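Local coordinates for bumblebee peptidoglycan recognition protein SA (Bombus, PDB 5XZ4) that probably senses bacterial infection by binding peptidoglycan, with a preference for the Dap-type over the Lys-type polymer, at residues Arg13-Asp18 with Asn45-Cys50; Lys114-Lys119 with Gln160-Asn165. All blocks are in the same frame, centred on the assembly; numbering follows the deposited sequence.

Contact 1 (Arg13-Asp18 with Asn45-Cys50); sequences RSEWTD and NTRSEC
Glu15 and Arg47 meet in a water-bridged salt bridge on the protein surface, joining the short, weakly bonded helical turn at about 13-16 to the first turn of the long helix 47-64. The direct approach is long, 3.6 Å from Glu15 OE2 to Arg47 NH2, and the contact is small, burying 51 Å² in all, with both residues exposed. A water bridges the gap: it donates to Glu15 OE2 at 2.6 Å and accepts from Arg47 NH2 at 2.8 Å, closing a triangle of oxygen, nitrogen and water. Carboxylate oxygen and water both lie at the edge of the guanidinium, in its plane, while the carboxylate is turned 40° from that plane, so the two charged groups do not form a flat, two-pronged pair.

Arg47 spans the distance because CG is anti to the backbone N (chi1 -167°) and the chain stays extended as far as NE. The other carboxylate oxygen of Glu15, OE1, accepts from Gly12 N, which ties the acid back to the backbone just ahead of its own turn and probably helps keep OE2 facing the arginine. Just before Arg47, Thr46 is the N-cap of helix 47-64, its OG1 accepting from Glu49 N at 3.2 Å, and the Cys44-Cys50 disulfide ties the first turn to the preceding loop.

Deeper in, Trp16 and Thr17 rest on helix 47-64 at Arg58, and Trp16 NE1 donates to Glu84 O of the edge strand 82-84, whose Tyr83 touches both Arg47 and Cys50; this turn thus lies beside the long helix and the edge of the sheet.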
loop_
_atom_site.group_PDB
_atom_site.type_symbol
_atom_site.label_atom_id
_atom_site.label_comp_id
_atom_site.label_asym_id
_atom_site.label_seq_id
_atom_site.Cartn_x
_atom_site.Cartn_y
_atom_site.Cartn_z
ATOM N N ARG A 13 5.424 -11.935 -1.753
ATOM C CA ARG A 13 5.922 -11.413 -3.051
ATOM C C ARG A 13 6.187 -12.532 -4.081
ATOM O O ARG A 13 5.777 -12.419 -5.268
ATOM C CB ARG A 13 7.150 -10.552 -2.838
ATOM C CG ARG A 13 7.590 -9.760 -4.068
ATOM C CD ARG A 13 8.884 -8.979 -3.789
ATOM N NE ARG A 13 9.324 -8.241 -4.993
ATOM C CZ ARG A 13 9.907 -8.809 -6.054
ATOM N NH1 ARG A 13 10.216 -8.052 -7.108
ATOM N NH2 ARG A 13 10.182 -10.113 -6.042
ATOM N N SER A 14 6.810 -13.627 -3.656
ATOM C CA SER A 14 7.176 -14.716 -4.585
ATOM C C SER A 14 5.948 -15.499 -5.064
ATOM O O SER A 14 6.037 -16.302 -5.994
ATOM C CB SER A 14 8.207 -15.648 -3.953
ATOM O OG SER A 14 7.658 -16.343 -2.836
ATOM N N GLU A 15 4.800 -15.275 -4.439
ATOM C CA GLU A 15 3.569 -15.921 -4.873
ATOM C C GLU A 15 2.928 -15.220 -6.072
ATOM O O GLU A 15 2.061 -15.799 -6.742
ATOM C CB GLU A 15 2.558 -16.006 -3.728
ATOM C CG GLU A 15 3.062 -16.651 -2.430
ATOM C CD GLU A 15 1.966 -16.823 -1.394
ATOM O OE1 GLU A 15 2.166 -16.392 -0.237
ATOM O OE2 GLU A 15 0.906 -17.385 -1.734
ATOM N N TRP A 16 3.326 -13.966 -6.339
ATOM C CA TRP A 16 2.778 -13.232 -7.491
ATOM C C TRP A 16 3.777 -12.835 -8.576
ATOM O O TRP A 16 3.348 -12.413 -9.643
ATOM C CB TRP A 16 1.886 -12.033 -7.061
ATOM C CG TRP A 16 2.564 -10.961 -6.249
ATOM C CD1 TRP A 16 2.509 -10.803 -4.873
ATOM C CD2 TRP A 16 3.345 -9.862 -6.746
ATOM N NE1 TRP A 16 3.207 -9.681 -4.505
ATOM C CE2 TRP A 16 3.743 -9.084 -5.621
ATOM C CE3 TRP A 16 3.748 -9.439 -8.037
ATOM C CZ2 TRP A 16 4.543 -7.938 -5.742
ATOM C CZ3 TRP A 16 4.536 -8.277 -8.164
ATOM C CH2 TRP A 16 4.943 -7.547 -7.009
ATOM N N THR A 17 5.070 -12.978 -8.308
ATOM C CA THR A 17 6.115 -12.705 -9.317
ATOM C C THR A 17 7.286 -13.651 -9.193
ATOM O O THR A 17 7.612 -14.125 -8.079
ATOM C CB THR A 17 6.607 -11.229 -9.292
ATOM O OG1 THR A 17 7.528 -10.997 -10.363
ATOM C CG2 THR A 17 7.327 -10.897 -7.994
ATOM N N ASP A 18 7.921 -13.916 -10.336
ATOM C CA ASP A 18 9.186 -14.653 -10.400
ATOM C C ASP A 18 10.428 -13.784 -10.533
ATOM O O ASP A 18 11.542 -14.315 -10.592
ATOM C CB ASP A 18 9.153 -15.695 -11.533
ATOM C CG ASP A 18 8.096 -16.759 -11.295
ATOM O OD1 ASP A 18 7.536 -16.905 -10.175
ATOM O OD2 ASP A 18 7.750 -17.460 -12.256
ATOM N N ASN A 45 -10.661 -8.231 -9.581
ATOM C CA ASN A 45 -11.738 -8.833 -8.764
ATOM C C ASN A 45 -11.551 -10.311 -8.402
ATOM O O ASN A 45 -12.403 -10.900 -7.736
ATOM C CB ASN A 45 -13.104 -8.536 -9.401
ATOM C CG ASN A 45 -13.484 -7.063 -9.269
ATOM O OD1 ASN A 45 -13.892 -6.613 -8.200
ATOM N ND2 ASN A 45 -13.324 -6.304 -10.352
ATOM N N THR A 46 -10.439 -10.905 -8.832
ATOM C CA THR A 46 -10.120 -12.313 -8.520
ATOM C C THR A 46 -8.620 -12.372 -8.235
ATOM O O THR A 46 -7.852 -11.501 -8.671
ATOM C CB THR A 46 -10.415 -13.298 -9.688
ATOM O OG1 THR A 46 -9.531 -12.999 -10.775
ATOM C CG2 THR A 46 -11.879 -13.235 -10.152
ATOM N N ARG A 47 -8.190 -13.449 -7.599
ATOM C CA ARG A 47 -6.794 -13.634 -7.292
ATOM C C ARG A 47 -5.933 -13.632 -8.573
ATOM O O ARG A 47 -4.903 -12.967 -8.625
ATOM C CB ARG A 47 -6.631 -14.913 -6.485
ATOM C CG ARG A 47 -5.288 -15.081 -5.841
ATOM C CD ARG A 47 -5.412 -16.185 -4.800
ATOM N NE ARG A 47 -4.087 -16.542 -4.356
ATOM C CZ ARG A 47 -3.668 -16.503 -3.103
ATOM N NH1 ARG A 47 -4.475 -16.120 -2.102
ATOM N NH2 ARG A 47 -2.419 -16.834 -2.867
ATOM N N SER A 48 -6.365 -14.339 -9.609
ATOM C CA SER A 48 -5.621 -14.333 -10.868
ATOM C C SER A 48 -5.472 -12.915 -11.484
ATOM O O SER A 48 -4.379 -12.527 -11.928
ATOM C CB SER A 48 -6.248 -15.324 -11.846
ATOM O OG SER A 48 -5.419 -15.443 -12.972
ATOM N N GLU A 49 -6.549 -12.133 -11.445
ATOM C CA GLU A 49 -6.538 -10.759 -11.966
ATOM C C GLU A 49 -5.611 -9.866 -11.132
ATOM O O GLU A 49 -4.880 -9.031 -11.675
ATOM C CB GLU A 49 -7.936 -10.157 -11.937
ATOM C CG GLU A 49 -8.540 -9.798 -13.280
ATOM C CD GLU A 49 -10.051 -9.663 -13.168
ATOM O OE1 GLU A 49 -10.502 -8.797 -12.407
ATOM O OE2 GLU A 49 -10.790 -10.426 -13.833
ATOM N N CYS A 50 -5.692 -9.987 -9.806
ATOM C CA CYS A 50 -4.884 -9.131 -8.940
ATOM C C CYS A 50 -3.401 -9.485 -8.994
ATOM O O CYS A 50 -2.545 -8.589 -8.990
ATOM C CB CYS A 50 -5.433 -9.191 -7.536
ATOM S SG CYS A 50 -7.088 -8.438 -7.363
HETATM O O HOH W 1 -1.356 -17.433 -0.401
#

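Contact 2 (Lys114-Lys119 with Gln160-Asn165); sequences KAASDK and QKQIKN
Gln162 reaches from helix 157-163 to the backbone of Ala116 and grips it with both ends of its side-chain amide. The carbonyl oxygen OE1 accepts from Ala116 N at 2.9 Å, and the amide nitrogen NE2 donates to Ala116 O, also at 2.9 Å. Each bond lies in the plane of its accepting carbonyl, on a lone pair, and the second is the straighter, with an N-H...O angle of 162°. Ala116 O also sits almost in the amide plane of Gln162, only 7° out of it. Two bonds to the N and O of one residue fix the rotation of the amide and leave little doubt about which end is oxygen.

The reach comes from a CG set anti to the carbonyl carbon (chi1 -67°) and a chain extended beyond it, which brings the amide alongside the backbone of Ala116. Here the glutamine acts much as a neighbouring strand would, supplying an acceptor and a donor to an extended backbone. The chain belongs to the N-acetylmuramoyl-L-alanine amidase family, as peptidoglycan recognition proteins do, with helices packed about a central mixed sheet. Ser117 is the N-cap of helix 118-134, so the grip falls on the residue immediately before the cap and ties the approach to that helix to the C-terminal part of helix 157-163.

Ala115 CB lies over one face of the Gln162 amide, 3.5 Å from NE2, while Ala116 CB, its bond from CA pointing toward the helix, sits on the other side of that plane, 3.7 Å from OE1. Were Gln162 replaced by an alanine, Ala116 N and O would probably lose both of these partners, and a gap would be likely beside the two methyls. Ala115 also touches Lys158, and the buried Ala116 touches Leu159, both of helix 157-163.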
loop_
_atom_site.group_PDB
_atom_site.type_symbol
_atom_site.label_atom_id
_atom_site.label_comp_id
_atom_site.label_asym_id
_atom_site.label_seq_id
_atom_site.Cartn_x
_atom_site.Cartn_y
_atom_site.Cartn_z
ATOM N N LYS A 114 -14.826 6.988 -8.019
ATOM C CA LYS A 114 -15.536 5.868 -7.389
ATOM C C LYS A 114 -14.919 5.434 -6.065
ATOM O O LYS A 114 -13.710 5.595 -5.830
ATOM C CB LYS A 114 -15.694 4.669 -8.331
ATOM C CG LYS A 114 -14.429 4.172 -9.008
ATOM C CD LYS A 114 -14.756 3.255 -10.189
ATOM C CE LYS A 114 -15.175 4.016 -11.433
ATOM N NZ LYS A 114 -15.655 3.133 -12.534
ATOM N N ALA A 115 -15.771 4.885 -5.205
ATOM C CA ALA A 115 -15.364 4.374 -3.895
ATOM C C ALA A 115 -14.655 3.030 -4.004
ATOM O O ALA A 115 -14.956 2.227 -4.889
ATOM C CB ALA A 115 -16.571 4.238 -2.982
ATOM N N ALA A 116 -13.705 2.788 -3.100
ATOM C CA ALA A 116 -13.151 1.448 -2.928
ATOM C C ALA A 116 -14.190 0.541 -2.240
ATOM O O ALA A 116 -14.980 1.008 -1.408
ATOM C CB ALA A 116 -11.868 1.525 -2.132
ATOM N N SER A 117 -14.207 -0.741 -2.606
ATOM C CA SER A 117 -15.214 -1.661 -2.070
ATOM C C SER A 117 -14.973 -1.911 -0.578
ATOM O O SER A 117 -13.848 -1.746 -0.072
ATOM C CB SER A 117 -15.206 -2.992 -2.808
ATOM O OG SER A 117 -13.992 -3.660 -2.574
ATOM N N ASP A 118 -16.021 -2.376 0.099
ATOM C CA ASP A 118 -15.892 -2.746 1.509
ATOM C C ASP A 118 -14.809 -3.801 1.766
ATOM O O ASP A 118 -14.045 -3.696 2.740
ATOM C CB ASP A 118 -17.220 -3.246 2.060
ATOM C CG ASP A 118 -18.284 -2.161 2.146
ATOM O OD1 ASP A 118 -17.958 -0.963 2.289
ATOM O OD2 ASP A 118 -19.470 -2.536 2.063
ATOM N N LYS A 119 -14.712 -4.823 0.910
ATOM C CA LYS A 119 -13.708 -5.857 1.133
ATOM C C LYS A 119 -12.280 -5.307 1.026
ATOM O O LYS A 119 -11.395 -5.785 1.726
ATOM C CB LYS A 119 -13.928 -7.123 0.302
ATOM C CG LYS A 119 -13.685 -6.926 -1.165
ATOM C CD LYS A 119 -14.418 -7.928 -2.051
ATOM C CE LYS A 119 -14.495 -9.352 -1.526
ATOM N NZ LYS A 119 -14.913 -10.307 -2.557
ATOM N N GLN A 160 -9.892 8.938 -0.240
ATOM C CA GLN A 160 -9.470 9.886 0.797
ATOM C C GLN A 160 -10.582 10.138 1.829
ATOM O O GLN A 160 -10.323 10.138 3.035
ATOM C CB GLN A 160 -8.961 11.183 0.173
ATOM C CG GLN A 160 -8.503 12.230 1.194
ATOM C CD GLN A 160 -7.186 11.874 1.869
ATOM O OE1 GLN A 160 -6.449 11.014 1.407
ATOM N NE2 GLN A 160 -6.873 12.550 2.963
ATOM N N LYS A 161 -11.815 10.331 1.357
ATOM C CA LYS A 161 -12.975 10.462 2.253
ATOM C C LYS A 161 -13.197 9.182 3.074
ATOM O O LYS A 161 -13.441 9.246 4.281
ATOM C CB LYS A 161 -14.244 10.853 1.468
ATOM C CG LYS A 161 -14.221 12.281 0.939
ATOM C CD LYS A 161 -15.498 12.686 0.209
ATOM C CE LYS A 161 -15.472 14.156 -0.212
ATOM N NZ LYS A 161 -14.504 14.440 -1.316
ATOM N N GLN A 162 -13.070 8.012 2.439
ATOM C CA GLN A 162 -13.335 6.746 3.111
ATOM C C GLN A 162 -12.378 6.465 4.291
ATOM O O GLN A 162 -12.796 5.969 5.330
ATOM C CB GLN A 162 -13.304 5.581 2.100
ATOM C CG GLN A 162 -14.442 5.612 1.072
ATOM C CD GLN A 162 -14.269 4.538 -0.003
ATOM O OE1 GLN A 162 -13.440 4.669 -0.901
ATOM N NE2 GLN A 162 -15.061 3.492 0.087
ATOM N N ILE A 163 -11.091 6.770 4.138
ATOM C CA ILE A 163 -10.132 6.498 5.214
ATOM C C ILE A 163 -10.322 7.382 6.462
ATOM O O ILE A 163 -9.842 7.015 7.538
ATOM C CB ILE A 163 -8.652 6.511 4.749
ATOM C CG1 ILE A 163 -8.202 7.910 4.320
ATOM C CG2 ILE A 163 -8.421 5.478 3.650
ATOM C CD1 ILE A 163 -6.727 8.002 3.977
ATOM N N LYS A 164 -11.039 8.505 6.330
ATOM C CA LYS A 164 -11.366 9.364 7.482
ATOM C C LYS A 164 -12.254 8.659 8.534
ATOM O O LYS A 164 -12.367 9.142 9.672
ATOM C CB LYS A 164 -11.983 10.700 7.026
ATOM C CG LYS A 164 -11.060 11.505 6.124
ATOM C CD LYS A 164 -11.672 12.826 5.699
ATOM C CE LYS A 164 -10.692 13.569 4.810
ATOM N NZ LYS A 164 -11.146 14.941 4.473
ATOM N N ASN A 165 -12.859 7.516 8.156
ATOM C CA ASN A 165 -13.684 6.717 9.062
ATOM C C ASN A 165 -12.848 5.868 10.051
ATOM O O ASN A 165 -13.392 5.258 10.969
ATOM C CB ASN A 165 -14.636 5.810 8.258
ATOM C CG ASN A 165 -15.649 6.589 7.429
ATOM O OD1 ASN A 165 -16.172 7.603 7.863
ATOM N ND2 ASN A 165 -15.937 6.097 6.237
#

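How the contacts relate
Contact 1 closes before contact 2 opens along the chain, and their centres stand 23 Å apart. The nearest atoms of the two are about 6 Å apart, without touching. No helix is shared: contact 1 joins helices 13-16 and 47-64, contact 2 the approach to helix 118-134 and helix 157-163. Strand 31-38 lies between the segments of contact 1 and strand 141-145 between those of contact 2, while strands 74-76, 82-84 and 102-107 come between the two contacts. Contact 1 lies at the surface near the edge strand 82-84, whereas contact 2 is partly buried. Each closes a loop of chain carrying part of the same mixed sheet, so both join peripheral elements of one domain.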